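Local coordinates for protein exosome complex component Rrp41 (PDB 3M7N) that probably serves as the catalytic subunit of the archaeal exosome, degrading RNA from its 3' end and possibly synthesising heteromeric RNA tails, at residues 45-50 with 136-141. The protein carries 1 engineered substitution. Sequence-based numbering, arbitrary orientation.
Sequences LEMGKN and SRTACL. With nucleotides of chain L.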
loop_
_atom_site.group_PDB
_atom_site.type_symbol
_atom_site.label_atom_id
_atom_site.label_comp_id
_atom_site.label_asym_id
_atom_site.label_seq_id
_atom_site.Cartn_x
_atom_site.Cartn_y
_atom_site.Cartn_z
ATOM N N LEU E 45 -26.118 13.133 -16.277
ATOM C CA LEU E 45 -27.051 13.956 -15.534
ATOM C C LEU E 45 -26.513 15.355 -15.531
ATOM O O LEU E 45 -25.325 15.575 -15.289
ATOM C CB LEU E 45 -27.154 13.447 -14.107
ATOM C CG LEU E 45 -28.047 13.928 -12.948
ATOM C CD1 LEU E 45 -28.013 15.436 -12.703
ATOM C CD2 LEU E 45 -29.452 13.357 -12.994
ATOM N N GLU E 46 -27.390 16.296 -15.846
ATOM C CA GLU E 46 -27.100 17.701 -15.673
ATOM C C GLU E 46 -28.039 18.264 -14.604
ATOM O O GLU E 46 -29.167 17.790 -14.414
ATOM C CB GLU E 46 -27.242 18.444 -17.001
ATOM C CG GLU E 46 -26.120 18.156 -17.994
ATOM C CD GLU E 46 -26.348 18.804 -19.359
ATOM O OE1 GLU E 46 -25.627 18.453 -20.321
ATOM O OE2 GLU E 46 -27.258 19.660 -19.476
ATOM N N MET E 47 -27.555 19.267 -13.898
ATOM C CA MET E 47 -28.316 19.874 -12.830
ATOM C C MET E 47 -27.734 21.252 -12.679
ATOM O O MET E 47 -26.700 21.430 -12.030
ATOM C CB MET E 47 -28.128 19.070 -11.556
ATOM C CG MET E 47 -28.880 19.557 -10.361
ATOM S SD MET E 47 -28.865 18.308 -9.071
ATOM C CE MET E 47 -30.227 18.849 -8.025
ATOM N N GLY E 48 -28.381 22.229 -13.302
ATOM C CA GLY E 48 -27.774 23.538 -13.438
ATOM C C GLY E 48 -26.503 23.386 -14.264
ATOM O O GLY E 48 -26.496 22.715 -15.296
ATOM N N LYS E 49 -25.420 23.991 -13.800
ATOM C CA LYS E 49 -24.161 23.897 -14.514
ATOM C C LYS E 49 -23.390 22.639 -14.176
ATOM O O LYS E 49 -22.335 22.391 -14.760
ATOM C CB LYS E 49 -23.293 25.120 -14.245
ATOM C CG LYS E 49 -23.832 26.387 -14.853
ATOM C CD LYS E 49 -22.885 27.551 -14.604
ATOM C CE LYS E 49 -23.567 28.874 -14.937
ATOM N NZ LYS E 49 -24.487 28.723 -16.110
ATOM N N ASN E 50 -23.900 21.845 -13.238
ATOM C CA ASN E 50 -23.251 20.582 -12.906
ATOM C C ASN E 50 -23.376 19.650 -14.073
ATOM O O ASN E 50 -24.447 19.544 -14.664
ATOM C CB ASN E 50 -23.893 19.907 -11.690
ATOM C CG ASN E 50 -23.547 20.600 -10.387
ATOM O OD1 ASN E 50 -22.384 20.611 -9.968
ATOM N ND2 ASN E 50 -24.559 21.193 -9.738
ATOM N N SER E 136 -23.004 19.681 -6.547
ATOM C CA SER E 136 -22.487 18.531 -7.313
ATOM C C SER E 136 -22.658 17.194 -6.594
ATOM O O SER E 136 -22.879 16.163 -7.233
ATOM C CB SER E 136 -21.025 18.712 -7.747
ATOM O OG SER E 136 -20.134 18.782 -6.650
ATOM N N ARG E 137 -22.596 17.202 -5.269
ATOM C CA ARG E 137 -22.815 15.950 -4.545
ATOM C C ARG E 137 -24.262 15.448 -4.692
ATOM O O ARG E 137 -24.503 14.243 -4.758
ATOM C CB ARG E 137 -22.382 16.055 -3.078
ATOM C CG ARG E 137 -23.495 16.363 -2.101
ATOM C CD ARG E 137 -22.921 16.655 -0.727
ATOM N NE ARG E 137 -21.861 17.659 -0.816
ATOM C CZ ARG E 137 -21.069 17.995 0.196
ATOM N NH1 ARG E 137 -21.224 17.418 1.380
ATOM N NH2 ARG E 137 -20.131 18.912 0.030
ATOM N N THR E 138 -25.221 16.374 -4.766
ATOM C CA THR E 138 -26.630 15.997 -4.961
ATOM C C THR E 138 -26.849 15.492 -6.399
ATOM O O THR E 138 -27.475 14.455 -6.612
ATOM C CB THR E 138 -27.621 17.146 -4.579
ATOM O OG1 THR E 138 -27.568 18.209 -5.544
ATOM C CG2 THR E 138 -27.293 17.710 -3.207
ATOM N N ALA E 139 -26.286 16.207 -7.369
ATOM C CA ALA E 139 -26.252 15.730 -8.747
ATOM C C ALA E 139 -25.727 14.292 -8.860
ATOM O O ALA E 139 -26.381 13.425 -9.476
ATOM C CB ALA E 139 -25.453 16.662 -9.610
ATOM N N CYS E 140 -24.580 14.011 -8.239
ATOM C CA CYS E 140 -24.013 12.650 -8.308
ATOM C C CYS E 140 -24.923 11.628 -7.675
ATOM O O CYS E 140 -25.113 10.534 -8.207
ATOM C CB CYS E 140 -22.609 12.587 -7.685
ATOM S SG CYS E 140 -21.447 13.654 -8.576
ATOM N N LEU E 141 -25.493 11.965 -6.529
ATOM C CA LEU E 141 -26.395 11.022 -5.890
ATOM C C LEU E 141 -27.592 10.709 -6.799
ATOM O O LEU E 141 -28.019 9.549 -6.894
ATOM C CB LEU E 141 -26.858 11.535 -4.528
ATOM C CG LEU E 141 -25.933 11.367 -3.323
ATOM C CD1 LEU E 141 -26.474 12.156 -2.110
ATOM C CD2 LEU E 141 -25.739 9.883 -2.995
ATOM P P C L 6 -19.458 22.324 -1.319
ATOM O OP1 C L 6 -20.913 22.053 -1.236
ATOM O OP2 C L 6 -18.528 21.522 -0.487
ATOM O "O5'" C L 6 -18.999 22.261 -2.860
ATOM C "C5'" C L 6 -19.775 22.981 -3.820
ATOM C "C4'" C L 6 -18.954 23.506 -4.984
ATOM O "O4'" C L 6 -17.745 24.170 -4.536
ATOM C "C3'" C L 6 -18.397 22.469 -5.945
ATOM O "O3'" C L 6 -19.446 21.876 -6.708
ATOM C "C2'" C L 6 -17.498 23.386 -6.765
ATOM O "O2'" C L 6 -18.211 24.224 -7.665
ATOM C "C1'" C L 6 -16.863 24.220 -5.648
ATOM N N1 C L 6 -15.520 23.694 -5.281
ATOM C C2 C L 6 -14.431 24.058 -6.075
ATOM O O2 C L 6 -14.618 24.809 -7.040
ATOM N N3 C L 6 -13.202 23.581 -5.762
ATOM C C4 C L 6 -13.046 22.776 -4.707
ATOM N N4 C L 6 -11.806 22.333 -4.441
ATOM C C5 C L 6 -14.154 22.395 -3.886
ATOM C C6 C L 6 -15.362 22.870 -4.207
#
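The carbonyl oxygen of Met47 is gripped twice by Asn50, once by its backbone N and once by its side-chain ND2, which lies 3.1 Å from Met47 O with a C=O...N angle of 161°. The backbone bond closes the type II' turn of the β-hairpin 41-47/50-60 of the RNase PH-type domain, and the hairpin packs on the first turn of helix 136-150. The Asn50 amide also bridges to the segment leading into that helix: ND2 bonds Ala134 O, and OD1 takes the backbone N of Asp133. These bonds fix the amide's rotation, and Asn50 OD1 then lies 3.2 Å from Ser136 CB. Further along the helix the contact is largely apolar. Ala139 CB faces the strand, 3.8 Å from Met47 SD and 4.2 Å from Leu45 CD1. The Met47 side chain runs out extended from a CG trans to N (chi1 -179°) and crosses Thr138 at about a right angle, its CE 3.7 Å from Thr138 OG1, which bonds Gly135 O. The helix start also meets the RNA in chain L. Ser136 OG, hydrogen-bonded with Tyr79 OH, lies 3.2 Å from O3' of nucleotide C6, while Arg137 presents its guanidinium edge to the phosphate, NH2 being 3.1 Å from OP2.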